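Local coordinates for protein FACT-Spt16 (PDB 5CE6) that forms the N-terminal, aminopeptidase-like part of the Spt16 subunit of the FACT histone chaperone and probably helps it bind histones H3-H4, at residues Ile270-Ser282 / Lys419-Asp431. Sequence-based numbering, arbitrary orientation.
Sequences IFQSGGKFDLRPS and KSKNKVFSLLLAD. With K (potassium ion), chain D.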
loop_
_atom_site.group_PDB
_atom_site.type_symbol
_atom_site.label_atom_id
_atom_site.label_comp_id
_atom_site.label_asym_id
_atom_site.label_seq_id
_atom_site.Cartn_x
_atom_site.Cartn_y
_atom_site.Cartn_z
ATOM N N ILE A 270 -13.460 -4.763 -3.306
ATOM C CA ILE A 270 -13.540 -6.184 -3.605
ATOM C C ILE A 270 -14.754 -6.762 -2.919
ATOM O O ILE A 270 -14.894 -6.642 -1.712
ATOM C CB ILE A 270 -12.279 -6.914 -3.110
ATOM C CG1 ILE A 270 -11.064 -6.473 -3.948
ATOM C CG2 ILE A 270 -12.469 -8.443 -3.152
ATOM C CD1 ILE A 270 -9.715 -6.805 -3.294
ATOM N N PHE A 271 -15.650 -7.349 -3.703
ATOM C CA PHE A 271 -16.784 -8.084 -3.154
ATOM C C PHE A 271 -16.762 -9.479 -3.731
ATOM O O PHE A 271 -16.672 -9.647 -4.949
ATOM C CB PHE A 271 -18.094 -7.400 -3.526
ATOM C CG PHE A 271 -18.347 -6.143 -2.760
ATOM C CD1 PHE A 271 -17.839 -4.931 -3.204
ATOM C CD2 PHE A 271 -19.078 -6.178 -1.578
ATOM C CE1 PHE A 271 -18.052 -3.765 -2.485
ATOM C CE2 PHE A 271 -19.307 -5.008 -0.856
ATOM C CZ PHE A 271 -18.796 -3.806 -1.315
ATOM N N GLN A 272 -16.844 -10.484 -2.859
ATOM C CA GLN A 272 -16.796 -11.877 -3.305
ATOM C C GLN A 272 -17.803 -12.708 -2.536
ATOM O O GLN A 272 -18.007 -12.496 -1.339
ATOM C CB GLN A 272 -15.394 -12.460 -3.074
ATOM C CG GLN A 272 -14.298 -11.749 -3.842
ATOM C CD GLN A 272 -12.905 -12.255 -3.527
ATOM O OE1 GLN A 272 -12.713 -13.074 -2.630
ATOM N NE2 GLN A 272 -11.914 -11.735 -4.247
ATOM N N SER A 273 -18.409 -13.674 -3.217
ATOM C CA SER A 273 -19.320 -14.596 -2.547
ATOM C C SER A 273 -19.515 -15.802 -3.442
ATOM O O SER A 273 -18.905 -15.887 -4.502
ATOM C CB SER A 273 -20.667 -13.919 -2.276
ATOM O OG SER A 273 -21.372 -13.704 -3.491
ATOM N N GLY A 274 -20.363 -16.736 -3.018
ATOM C CA GLY A 274 -20.806 -17.790 -3.910
ATOM C C GLY A 274 -19.717 -18.729 -4.391
ATOM O O GLY A 274 -19.737 -19.195 -5.545
ATOM N N GLY A 275 -18.761 -19.014 -3.516
ATOM C CA GLY A 275 -17.772 -20.035 -3.819
ATOM C C GLY A 275 -16.619 -19.553 -4.679
ATOM O O GLY A 275 -15.728 -20.334 -5.009
ATOM N N LYS A 276 -16.630 -18.275 -5.055
ATOM C CA LYS A 276 -15.566 -17.729 -5.901
ATOM C C LYS A 276 -14.795 -16.656 -5.146
ATOM O O LYS A 276 -15.172 -15.481 -5.134
ATOM C CB LYS A 276 -16.128 -17.203 -7.228
ATOM C CG LYS A 276 -16.803 -18.297 -8.064
ATOM C CD LYS A 276 -17.198 -17.820 -9.472
ATOM C CE LYS A 276 -17.846 -18.954 -10.281
ATOM N NZ LYS A 276 -18.404 -18.467 -11.568
ATOM N N PHE A 277 -13.720 -17.080 -4.490
ATOM C CA PHE A 277 -12.943 -16.180 -3.650
ATOM C C PHE A 277 -11.509 -16.097 -4.157
ATOM O O PHE A 277 -11.028 -17.006 -4.855
ATOM C CB PHE A 277 -12.985 -16.675 -2.196
ATOM C CG PHE A 277 -14.368 -16.777 -1.650
ATOM C CD1 PHE A 277 -15.046 -15.634 -1.231
ATOM C CD2 PHE A 277 -15.012 -18.015 -1.579
ATOM C CE1 PHE A 277 -16.345 -15.729 -0.729
ATOM C CE2 PHE A 277 -16.308 -18.115 -1.080
ATOM C CZ PHE A 277 -16.974 -16.976 -0.662
ATOM N N ASP A 278 -10.833 -15.009 -3.811
ATOM C CA ASP A 278 -9.466 -14.792 -4.248
ATOM C C ASP A 278 -8.910 -13.795 -3.268
ATOM O O ASP A 278 -9.317 -12.634 -3.258
ATOM C CB ASP A 278 -9.470 -14.216 -5.664
ATOM C CG ASP A 278 -8.072 -14.030 -6.238
ATOM O OD1 ASP A 278 -7.072 -14.175 -5.506
ATOM O OD2 ASP A 278 -7.979 -13.722 -7.439
ATOM N N LEU A 279 -8.012 -14.252 -2.400
ATOM C CA LEU A 279 -7.506 -13.374 -1.360
ATOM C C LEU A 279 -6.280 -12.573 -1.779
ATOM O O LEU A 279 -5.712 -11.851 -0.964
ATOM C CB LEU A 279 -7.212 -14.151 -0.081
ATOM C CG LEU A 279 -8.381 -14.961 0.473
ATOM C CD1 LEU A 279 -8.034 -15.518 1.847
ATOM C CD2 LEU A 279 -9.629 -14.100 0.538
ATOM N N ARG A 280 -5.862 -12.690 -3.034
ATOM C CA ARG A 280 -4.775 -11.839 -3.519
ATOM C C ARG A 280 -5.265 -10.392 -3.560
ATOM O O ARG A 280 -6.438 -10.141 -3.824
ATOM C CB ARG A 280 -4.306 -12.312 -4.895
ATOM C CG ARG A 280 -3.652 -13.683 -4.853
ATOM C CD ARG A 280 -3.375 -14.198 -6.238
ATOM N NE ARG A 280 -4.596 -14.373 -7.018
ATOM C CZ ARG A 280 -4.605 -14.779 -8.281
ATOM N NH1 ARG A 280 -3.457 -15.039 -8.888
ATOM N NH2 ARG A 280 -5.750 -14.914 -8.941
ATOM N N PRO A 281 -4.377 -9.429 -3.257
ATOM C CA PRO A 281 -4.842 -8.039 -3.175
ATOM C C PRO A 281 -5.284 -7.495 -4.536
ATOM O O PRO A 281 -6.000 -6.494 -4.602
ATOM C CB PRO A 281 -3.615 -7.286 -2.635
ATOM C CG PRO A 281 -2.443 -8.141 -3.001
ATOM C CD PRO A 281 -2.949 -9.564 -2.919
ATOM N N SER A 282 -4.869 -8.170 -5.603
ATOM C CA SER A 282 -5.204 -7.776 -6.969
ATOM C C SER A 282 -6.567 -8.283 -7.440
ATOM O O SER A 282 -6.940 -8.087 -8.602
ATOM C CB SER A 282 -4.136 -8.302 -7.925
ATOM O OG SER A 282 -4.062 -9.716 -7.867
ATOM N N LYS A 419 -22.425 -30.067 -1.253
ATOM C CA LYS A 419 -23.320 -29.769 -2.364
ATOM C C LYS A 419 -23.580 -28.264 -2.449
ATOM O O LYS A 419 -24.156 -27.776 -3.424
ATOM C CB LYS A 419 -24.633 -30.546 -2.234
ATOM N N SER A 420 -23.130 -27.530 -1.438
ATOM C CA SER A 420 -23.383 -26.092 -1.362
ATOM C C SER A 420 -22.527 -25.263 -2.324
ATOM O O SER A 420 -21.462 -25.689 -2.778
ATOM C CB SER A 420 -23.192 -25.582 0.064
ATOM O OG SER A 420 -22.049 -24.757 0.150
ATOM N N LYS A 421 -23.012 -24.065 -2.618
ATOM C CA LYS A 421 -22.329 -23.138 -3.501
ATOM C C LYS A 421 -20.931 -22.804 -2.973
ATOM O O LYS A 421 -19.996 -22.574 -3.745
ATOM C CB LYS A 421 -23.160 -21.861 -3.595
ATOM C CG LYS A 421 -22.650 -20.842 -4.573
ATOM C CD LYS A 421 -23.331 -21.008 -5.909
ATOM C CE LYS A 421 -22.940 -19.901 -6.872
ATOM N NZ LYS A 421 -23.181 -20.335 -8.280
ATOM N N ASN A 422 -20.810 -22.781 -1.650
ATOM C CA ASN A 422 -19.562 -22.465 -0.965
ATOM C C ASN A 422 -18.822 -23.704 -0.469
ATOM O O ASN A 422 -18.122 -23.642 0.549
ATOM C CB ASN A 422 -19.828 -21.510 0.210
ATOM C CG ASN A 422 -20.149 -20.084 -0.251
ATOM O OD1 ASN A 422 -19.251 -19.308 -0.551
ATOM N ND2 ASN A 422 -21.434 -19.750 -0.317
ATOM N N LYS A 423 -18.999 -24.818 -1.187
ATOM C CA LYS A 423 -18.272 -26.071 -0.955
ATOM C C LYS A 423 -16.816 -25.806 -0.614
ATOM O O LYS A 423 -16.269 -26.354 0.346
ATOM C CB LYS A 423 -18.357 -26.957 -2.201
ATOM C CG LYS A 423 -17.303 -28.068 -2.257
ATOM C CD LYS A 423 -17.441 -28.920 -3.508
ATOM C CE LYS A 423 -16.292 -29.920 -3.629
ATOM N NZ LYS A 423 -16.573 -30.946 -4.678
ATOM N N VAL A 424 -16.203 -24.932 -1.398
ATOM C CA VAL A 424 -14.898 -24.400 -1.068
ATOM C C VAL A 424 -15.115 -22.912 -0.810
ATOM O O VAL A 424 -15.720 -22.218 -1.633
ATOM C CB VAL A 424 -13.918 -24.612 -2.231
ATOM C CG1 VAL A 424 -12.568 -24.033 -1.900
ATOM C CG2 VAL A 424 -13.796 -26.094 -2.551
ATOM N N PHE A 425 -14.653 -22.422 0.340
ATOM C CA PHE A 425 -14.836 -21.017 0.684
ATOM C C PHE A 425 -13.569 -20.429 1.278
ATOM O O PHE A 425 -12.639 -21.154 1.633
ATOM C CB PHE A 425 -16.000 -20.833 1.664
ATOM C CG PHE A 425 -15.723 -21.356 3.048
ATOM C CD1 PHE A 425 -15.871 -22.706 3.338
ATOM C CD2 PHE A 425 -15.320 -20.495 4.063
ATOM C CE1 PHE A 425 -15.624 -23.191 4.615
ATOM C CE2 PHE A 425 -15.060 -20.967 5.338
ATOM C CZ PHE A 425 -15.214 -22.321 5.624
ATOM N N SER A 426 -13.528 -19.107 1.377
ATOM C CA SER A 426 -12.410 -18.436 2.020
ATOM C C SER A 426 -12.954 -17.412 3.015
ATOM O O SER A 426 -14.145 -17.095 2.995
ATOM C CB SER A 426 -11.511 -17.756 0.971
ATOM O OG SER A 426 -10.985 -18.725 0.063
ATOM N N LEU A 427 -12.087 -16.928 3.902
ATOM C CA LEU A 427 -12.441 -15.896 4.884
ATOM C C LEU A 427 -11.311 -14.891 4.945
ATOM O O LEU A 427 -10.152 -15.264 4.758
ATOM C CB LEU A 427 -12.619 -16.500 6.280
ATOM C CG LEU A 427 -13.614 -17.651 6.431
ATOM C CD1 LEU A 427 -13.445 -18.305 7.806
ATOM C CD2 LEU A 427 -15.027 -17.189 6.248
ATOM N N LEU A 428 -11.639 -13.641 5.251
ATOM C CA LEU A 428 -10.639 -12.568 5.279
ATOM C C LEU A 428 -10.969 -11.498 6.309
ATOM O O LEU A 428 -12.120 -11.039 6.404
ATOM C CB LEU A 428 -10.532 -11.938 3.884
ATOM C CG LEU A 428 -9.537 -10.781 3.769
ATOM C CD1 LEU A 428 -8.118 -11.298 3.965
ATOM C CD2 LEU A 428 -9.690 -10.140 2.397
ATOM N N LEU A 429 -9.959 -11.099 7.081
ATOM C CA LEU A 429 -10.075 -9.974 7.998
ATOM C C LEU A 429 -8.898 -9.041 7.778
ATOM O O LEU A 429 -7.753 -9.488 7.722
ATOM C CB LEU A 429 -10.081 -10.447 9.455
ATOM C CG LEU A 429 -11.374 -11.071 9.963
ATOM C CD1 LEU A 429 -11.163 -11.598 11.378
ATOM C CD2 LEU A 429 -12.479 -10.027 9.961
ATOM N N ALA A 430 -9.168 -7.748 7.654
ATOM C CA ALA A 430 -8.079 -6.778 7.551
ATOM C C ALA A 430 -8.392 -5.526 8.330
ATOM O O ALA A 430 -9.532 -5.054 8.342
ATOM C CB ALA A 430 -7.773 -6.425 6.091
ATOM N N ASP A 431 -7.357 -4.986 8.965
ATOM C CA ASP A 431 -7.445 -3.670 9.592
ATOM C C ASP A 431 -6.184 -2.865 9.361
ATOM O O ASP A 431 -5.131 -3.426 9.059
ATOM C CB ASP A 431 -7.652 -3.807 11.099
ATOM C CG ASP A 431 -9.057 -4.218 11.459
ATOM O OD1 ASP A 431 -9.941 -3.337 11.506
ATOM O OD2 ASP A 431 -9.278 -5.414 11.685
HETATM K K K D . -23.228 -22.081 0.146
HETATM O O HOH W 1 -21.872 -16.546 -0.564
HETATM O O HOH W 2 -25.484 -23.148 -1.399
#
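Phe277 lies along the start of strand 424-435, and its side chain carries much of the contact. Its CB rests against Ser426, 3.7 Å from Ser426 CB. Farther out, CG and CD2 meet the backbone obliquely, CD2 lying 3.5 Å from Ser426 N. At the far end CE2 packs on Phe425 CA and meets Asn422 OD1 at 3.2 Å; CZ is almost as near that oxygen, which sits in the ring plane at its edge, where the slightly positive C-H rim suits a carbonyl. With CG of Phe277 anti to the carbonyl carbon (chi1 -58°), the ring runs back toward the Ser273-Lys276 turn, and Val297 and Ile299 of strand 296-306 also touch it. Ser426 is small enough to let the ring approach the strand, and its OG accepts a hydrogen bond from the backbone N of Asn412. With an alanine at Phe277 the ring is gone, which would probably open a gap between the turn and the strand and leave Asn422 OD1 without its aromatic edge.

The same oxygen takes a weak hydrogen bond from Gly275 N (3.0 Å), while Asn422 ND2 and Gly274 N share a water. Gly274 and Gly275 suit this type I' turn through their positive phi, and a CB on Gly275 would collide with Lys421 O. Beyond Phe277, Leu279 CD1 lies against the carbonyl Leu427 O, while Leu279 CD2 makes the apolar contact with Leu428 CB at 4.1 Å. Gln272 braces the returning chain: its amide donates to Asp278 O and accepts from Asp278 N. Ser420 OG binds potassium at 2.9 Å beside Ala295 O, tying the 420-423 turn to the ion. The arrangement joins a beta turn and its returning loop to a strand of the antiparallel sheet in the M24-family, pita-bread aminopeptidase fold, beside a potassium site.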